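PDB 6TA8: tyrocidine synthase 2 from Brevibacillus parabrevis, which is a nonribosomal peptide synthetase, represented here by a region that includes its condensation domain. Local coordinates for residues T346-N349 against L350-I353. Numbering follows the deposited sequence.
Sequences TKEN and LRRI
Lys347 and Arg351, one helical turn apart, make a local side-chain contact near the C-terminal end of helix 339-351. The lysine chain crosses the arginine at a slant. Its CD lies over one face of the Arg351 guanidinium, offset toward the rim. Lys347 CE is 3.4 Å from Arg351 NE. The like charges are close, with Lys347 NZ 3.7 Å from Arg351 NE. Two acids probably ease this. Glu348 OE2 forms a salt bridge with Lys347 NZ at 2.6 Å, met from above the carboxylate plane, and Asp279 is a long, weak ion-pair partner of Arg351. The lysine chain bends at chi2 (77°), which helps bring its end round to the arginine.

The main chain carries the i to i+4 bonding of an alpha-helix. Leu350 N donates to Thr346 O at 3.1 Å. The next two bonds are weak: Arg351 N to Lys347 O at 3.4 Å and Arg352 N to Glu348 O at 3.3 Å. In this condensation domain, Leu350 touches Leu282 of helix 277-293 and Val329 of strand 325-332. Asn349 OD1 sits at the edge of the Arg352 guanidinium, 3.5 Å from Arg352 NH1, with the amide and guanidinium planes 42° apart. Ile353 CG1 lies 3.6 Å from Asn349 O, and the Ile353 side chain also touches Tyr327 and Trp224.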
ATOM      1  N   THR A 346     -23.078  -4.235   5.128  1.00 66.70           N
ATOM      2  CA  THR A 346     -21.653  -3.923   5.083  1.00 64.14           C
ATOM      3  C   THR A 346     -21.415  -2.418   5.086  1.00 63.01           C
ATOM      4  O   THR A 346     -20.483  -1.935   5.740  1.00 60.01           O
ATOM      5  CB  THR A 346     -21.022  -4.573   3.850  1.00 61.05           C
ATOM      6  OG1 THR A 346     -21.041  -5.997   4.003  1.00 59.30           O
ATOM      7  CG2 THR A 346     -19.581  -4.108   3.667  1.00 59.15           C
ATOM      8  N   LYS A 347     -22.249  -1.662   4.368  1.00 62.81           N
ATOM      9  CA  LYS A 347     -22.089  -0.211   4.324  1.00 61.62           C
ATOM     10  C   LYS A 347     -22.180   0.393   5.720  1.00 66.27           C
ATOM     11  O   LYS A 347     -21.349   1.223   6.106  1.00 64.42           O
ATOM     12  CB  LYS A 347     -23.138   0.399   3.391  1.00 60.31           C
ATOM     13  CG  LYS A 347     -23.657   1.766   3.815  1.00 65.60           C
ATOM     14  CD  LYS A 347     -22.667   2.879   3.508  1.00 72.19           C
ATOM     15  CE  LYS A 347     -23.297   4.245   3.738  1.00 76.30           C
ATOM     16  NZ  LYS A 347     -23.991   4.324   5.056  1.00 68.64           N
ATOM     17  N   GLU A 348     -23.182  -0.019   6.498  1.00 63.81           N
ATOM     18  CA  GLU A 348     -23.300   0.457   7.869  1.00 66.96           C
ATOM     19  C   GLU A 348     -22.308  -0.217   8.805  1.00 64.61           C
ATOM     20  O   GLU A 348     -22.065   0.297   9.902  1.00 63.63           O
ATOM     21  CB  GLU A 348     -24.727   0.246   8.383  1.00 61.21           C
ATOM     22  CG  GLU A 348     -25.797   0.924   7.539  1.00 65.53           C
ATOM     23  CD  GLU A 348     -25.584   2.421   7.406  1.00 68.88           C
ATOM     24  OE1 GLU A 348     -25.119   3.049   8.381  1.00 63.91           O
ATOM     25  OE2 GLU A 348     -25.881   2.972   6.324  1.00 68.44           O
ATOM     26  N   ASN A 349     -21.732  -1.351   8.400  1.00 62.44           N
ATOM     27  CA  ASN A 349     -20.704  -1.991   9.214  1.00 60.14           C
ATOM     28  C   ASN A 349     -19.440  -1.142   9.270  1.00 56.08           C
ATOM     29  O   ASN A 349     -18.827  -1.000  10.335  1.00 56.66           O
ATOM     30  CB  ASN A 349     -20.398  -3.385   8.662  1.00 59.74           C
ATOM     31  CG  ASN A 349     -19.207  -4.036   9.337  1.00 56.30           C
ATOM     32  OD1 ASN A 349     -18.985  -3.866  10.535  1.00 70.04           O
ATOM     33  ND2 ASN A 349     -18.433  -4.791   8.565  1.00 55.51           N
ATOM     34  N   LEU A 350     -19.042  -0.560   8.136  1.00 58.06           N
ATOM     35  CA  LEU A 350     -17.828   0.245   8.096  1.00 52.41           C
ATOM     36  C   LEU A 350     -18.045   1.647   8.655  1.00 52.02           C
ATOM     37  O   LEU A 350     -17.098   2.258   9.160  1.00 52.51           O
ATOM     38  CB  LEU A 350     -17.297   0.319   6.664  1.00 47.82           C
ATOM     39  CG  LEU A 350     -16.848  -1.019   6.070  1.00 58.73           C
ATOM     40  CD1 LEU A 350     -16.731  -0.932   4.558  1.00 60.05           C
ATOM     41  CD2 LEU A 350     -15.533  -1.474   6.685  1.00 49.41           C
ATOM     42  N   ARG A 351     -19.271   2.171   8.574  1.00 55.89           N
ATOM     43  CA  ARG A 351     -19.558   3.460   9.195  1.00 55.09           C
ATOM     44  C   ARG A 351     -19.438   3.389  10.712  1.00 53.57           C
ATOM     45  O   ARG A 351     -19.100   4.389  11.354  1.00 60.14           O
ATOM     46  CB  ARG A 351     -20.951   3.942   8.794  1.00 58.75           C
ATOM     47  CG  ARG A 351     -21.137   4.154   7.300  1.00 62.27           C
ATOM     48  CD  ARG A 351     -20.337   5.343   6.799  1.00 64.89           C
ATOM     49  NE  ARG A 351     -20.588   5.606   5.384  1.00 69.26           N
ATOM     50  CZ  ARG A 351     -19.742   5.299   4.406  1.00 74.23           C
ATOM     51  NH1 ARG A 351     -18.583   4.720   4.686  1.00 73.99           N
ATOM     52  NH2 ARG A 351     -20.055   5.574   3.148  1.00 78.35           N
ATOM     53  N   ARG A 352     -19.709   2.220  11.297  1.00 46.74           N
ATOM     54  CA  ARG A 352     -19.518   2.030  12.729  1.00 42.49           C
ATOM     55  C   ARG A 352     -18.052   2.135  13.135  1.00 49.83           C
ATOM     56  O   ARG A 352     -17.763   2.409  14.304  1.00 56.37           O
ATOM     57  CB  ARG A 352     -20.088   0.672  13.150  1.00 53.40           C
ATOM     58  CG  ARG A 352     -20.266   0.493  14.649  1.00 57.65           C
ATOM     59  CD  ARG A 352     -20.621  -0.946  15.002  1.00 63.96           C
ATOM     60  NE  ARG A 352     -21.947  -1.326  14.524  1.00 72.92           N
ATOM     61  CZ  ARG A 352     -22.174  -2.254  13.600  1.00 70.57           C
ATOM     62  NH1 ARG A 352     -21.162  -2.909  13.046  1.00 67.80           N
ATOM     63  NH2 ARG A 352     -23.417  -2.531  13.230  1.00 64.10           N
ATOM     64  N   ILE A 353     -17.130   1.934  12.202  1.00 55.47           N
ATOM     65  CA  ILE A 353     -15.698   2.014  12.519  1.00 52.57           C
ATOM     66  C   ILE A 353     -15.305   3.477  12.694  1.00 45.66           C
ATOM     67  O   ILE A 353     -15.642   4.312  11.836  1.00 50.63           O
ATOM     68  CB  ILE A 353     -14.869   1.349  11.418  1.00 49.88           C
ATOM     69  CG1 ILE A 353     -15.417  -0.046  11.111  1.00 47.15           C
ATOM     70  CG2 ILE A 353     -13.401   1.278  11.819  1.00 48.05           C
ATOM     71  CD1 ILE A 353     -14.548  -0.860  10.175  1.00 58.02           C
TER